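PDB 3ZID: tubulin-like protein CetZ from Methanosaeta thermophila, which binds GTP, has GTPase activity and is probably involved in controlling the shape of archaeal cells. Local coordinates for residues Thr110-Gly115 / Val142-Glu147. Residues are numbered along the deposited sequence; the frame is centred on the assembly and turned at random.
Sequences TSVSGG and VLPFRE. With GDP (guanosine-5'-diphosphate), chain C.
Ser113 and Pro144 meet where two neighbouring strands run out into loops. The hydroxyl of Ser113 lies against the proline ring: OG is 3.2 Å from CB of Pro144 and almost as near to CG and CD, the three methylene carbons of the ring. Chi1 of -72° sets OG anti to the carbonyl carbon, swung to the proline; its hydrogen bond is made beyond the pair, with the backbone O of Tyr152. Val112 reaches the same corner with one methyl, CG2, which packs 4.0 Å from CD2 of Leu143 at a slant and also approaches CD of Pro144; Ala156 and Cys159 of helix 150-165 touch Val112 too. One residue before Leu143, the backbone of Val142 makes two hydrogen bonds to the other strand: its N donates to Thr110 O (2.9 Å), and its O accepts the N-H of Val112 (3.0 Å). This is the parallel strand pairing of the beta-alpha-beta unit formed by strand 105-111, helix 117-131 and strand 136-143, in the GTPase domain of the tubulin/FtsZ family, with the C-terminal ends of both strands facing the nucleotide. Ser111 and Val142, paired in register, direct their side chains to the same face of the sheet, where GDP lies. Ser111 OG donates to O5' of GDP (2.7 Å), while Val142, with CG1 anti to its backbone N (177°), places that methyl 3.9 Å from N2 of the guanine. Farther along, Gly115 N donates to O3B of the beta-phosphate, and the ring of Phe145 approaches the ribose O2' obliquely through CE2.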
loop_
_atom_site.group_PDB
_atom_site.type_symbol
_atom_site.label_atom_id
_atom_site.label_comp_id
_atom_site.label_asym_id
_atom_site.label_seq_id
_atom_site.Cartn_x
_atom_site.Cartn_y
_atom_site.Cartn_z
ATOM N N THR A 110 -3.059 4.281 -1.923
ATOM C CA THR A 110 -3.416 4.182 -3.319
ATOM C C THR A 110 -3.045 2.803 -3.873
ATOM O O THR A 110 -2.157 2.120 -3.343
ATOM C CB THR A 110 -2.680 5.278 -4.155
ATOM O OG1 THR A 110 -2.995 5.103 -5.535
ATOM C CG2 THR A 110 -1.173 5.145 -4.016
ATOM N N SER A 111 -3.703 2.404 -4.963
ATOM C CA SER A 111 -3.159 1.333 -5.797
ATOM C C SER A 111 -2.093 1.926 -6.716
ATOM O O SER A 111 -2.091 3.130 -6.999
ATOM C CB SER A 111 -4.250 0.662 -6.642
ATOM O OG SER A 111 -4.706 1.506 -7.678
ATOM N N VAL A 112 -1.190 1.088 -7.190
ATOM C CA VAL A 112 -0.158 1.555 -8.075
ATOM C C VAL A 112 -0.555 1.360 -9.534
ATOM O O VAL A 112 0.155 1.820 -10.407
ATOM C CB VAL A 112 1.192 0.862 -7.802
ATOM C CG1 VAL A 112 1.612 1.116 -6.373
ATOM C CG2 VAL A 112 1.101 -0.627 -8.066
ATOM N N SER A 113 -1.689 0.703 -9.780
ATOM C CA SER A 113 -2.090 0.252 -11.124
ATOM C C SER A 113 -3.131 1.099 -11.855
ATOM O O SER A 113 -3.259 1.011 -13.073
ATOM C CB SER A 113 -2.582 -1.196 -11.083
ATOM O OG SER A 113 -1.506 -2.089 -10.888
ATOM N N GLY A 114 -3.884 1.906 -11.129
ATOM C CA GLY A 114 -4.881 2.727 -11.780
ATOM C C GLY A 114 -4.246 3.977 -12.384
ATOM O O GLY A 114 -3.020 4.102 -12.487
ATOM N N GLY A 115 -5.092 4.912 -12.780
ATOM C CA GLY A 115 -4.632 6.135 -13.410
ATOM C C GLY A 115 -4.579 7.297 -12.440
ATOM O O GLY A 115 -3.690 8.141 -12.515
ATOM N N VAL A 142 -0.879 -0.464 -3.090
ATOM C CA VAL A 142 -1.584 -1.712 -3.380
ATOM C C VAL A 142 -1.247 -2.264 -4.777
ATOM O O VAL A 142 -1.472 -1.590 -5.782
ATOM C CB VAL A 142 -3.097 -1.530 -3.253
ATOM C CG1 VAL A 142 -3.808 -2.807 -3.620
ATOM C CG2 VAL A 142 -3.466 -1.056 -1.816
ATOM N N LEU A 143 -0.693 -3.476 -4.822
ATOM C CA LEU A 143 -0.240 -4.105 -6.076
ATOM C C LEU A 143 -1.358 -4.840 -6.779
ATOM O O LEU A 143 -2.268 -5.337 -6.113
ATOM C CB LEU A 143 0.885 -5.108 -5.791
ATOM C CG LEU A 143 1.999 -4.566 -4.910
ATOM C CD1 LEU A 143 3.011 -5.648 -4.617
ATOM C CD2 LEU A 143 2.647 -3.364 -5.576
ATOM N N PRO A 144 -1.281 -4.956 -8.122
ATOM C CA PRO A 144 -2.366 -5.555 -8.905
ATOM C C PRO A 144 -2.502 -7.060 -8.713
ATOM O O PRO A 144 -1.590 -7.701 -8.205
ATOM C CB PRO A 144 -1.968 -5.243 -10.362
ATOM C CG PRO A 144 -0.489 -5.141 -10.326
ATOM C CD PRO A 144 -0.166 -4.520 -8.982
ATOM N N PHE A 145 -3.664 -7.604 -9.067
ATOM C CA PHE A 145 -3.811 -9.051 -9.249
ATOM C C PHE A 145 -2.886 -9.491 -10.380
ATOM O O PHE A 145 -2.694 -8.751 -11.325
ATOM C CB PHE A 145 -5.240 -9.410 -9.622
ATOM C CG PHE A 145 -6.235 -9.108 -8.563
ATOM C CD1 PHE A 145 -6.216 -9.791 -7.362
ATOM C CD2 PHE A 145 -7.220 -8.146 -8.780
ATOM C CE1 PHE A 145 -7.147 -9.521 -6.381
ATOM C CE2 PHE A 145 -8.163 -7.875 -7.817
ATOM C CZ PHE A 145 -8.126 -8.566 -6.604
ATOM N N ARG A 146 -2.289 -10.672 -10.254
ATOM C CA ARG A 146 -1.346 -11.213 -11.244
ATOM C C ARG A 146 -1.856 -11.173 -12.685
ATOM O O ARG A 146 -1.145 -10.748 -13.603
ATOM C CB ARG A 146 -0.985 -12.649 -10.848
ATOM C CG ARG A 146 -0.058 -13.417 -11.788
ATOM C CD ARG A 146 0.237 -14.759 -11.130
ATOM N NE ARG A 146 1.171 -14.565 -10.020
ATOM C CZ ARG A 146 1.269 -15.356 -8.955
ATOM N NH1 ARG A 146 0.456 -16.393 -8.814
ATOM N NH2 ARG A 146 2.157 -15.086 -8.008
ATOM N N GLU A 147 -3.096 -11.601 -12.883
ATOM C CA GLU A 147 -3.627 -11.674 -14.229
ATOM C C GLU A 147 -4.555 -10.508 -14.515
ATOM O O GLU A 147 -5.470 -10.609 -15.327
ATOM C CB GLU A 147 -4.307 -13.019 -14.494
ATOM C CG GLU A 147 -3.325 -14.183 -14.625
ATOM C CD GLU A 147 -4.004 -15.542 -14.552
ATOM O OE1 GLU A 147 -5.247 -15.583 -14.432
ATOM O OE2 GLU A 147 -3.292 -16.569 -14.602
HETATM P PB GDP C . -7.796 4.709 -9.991
HETATM O O1B GDP C . -6.623 5.122 -9.118
HETATM O O2B GDP C . -9.098 5.145 -9.347
HETATM O O3B GDP C . -7.631 5.364 -11.351
HETATM O O3A GDP C . -7.759 3.123 -10.225
HETATM P PA GDP C . -7.934 2.056 -9.038
HETATM O O1A GDP C . -9.252 1.370 -9.132
HETATM O O2A GDP C . -7.681 2.634 -7.663
HETATM O "O5'" GDP C . -6.724 1.086 -9.394
HETATM C "C5'" GDP C . -7.007 -0.217 -9.879
HETATM C "C4'" GDP C . -6.151 -1.198 -9.091
HETATM O "O4'" GDP C . -6.577 -1.160 -7.729
HETATM C "C3'" GDP C . -6.406 -2.590 -9.600
HETATM O "O3'" GDP C . -5.230 -3.346 -9.319
HETATM C "C2'" GDP C . -7.548 -3.045 -8.733
HETATM O "O2'" GDP C . -7.524 -4.464 -8.615
HETATM C "C1'" GDP C . -7.214 -2.400 -7.404
HETATM N N9 GDP C . -8.366 -2.035 -6.579
HETATM C C8 GDP C . -9.430 -1.292 -6.940
HETATM N N7 GDP C . -10.261 -1.112 -5.885
HETATM C C5 GDP C . -9.709 -1.754 -4.835
HETATM C C6 GDP C . -10.043 -1.952 -3.422
HETATM O O6 GDP C . -11.094 -1.491 -2.958
HETATM N N1 GDP C . -9.200 -2.658 -2.671
HETATM C C2 GDP C . -8.067 -3.184 -3.156
HETATM N N2 GDP C . -7.283 -3.893 -2.317
HETATM N N3 GDP C . -7.674 -3.050 -4.446
HETATM C C4 GDP C . -8.450 -2.345 -5.298
#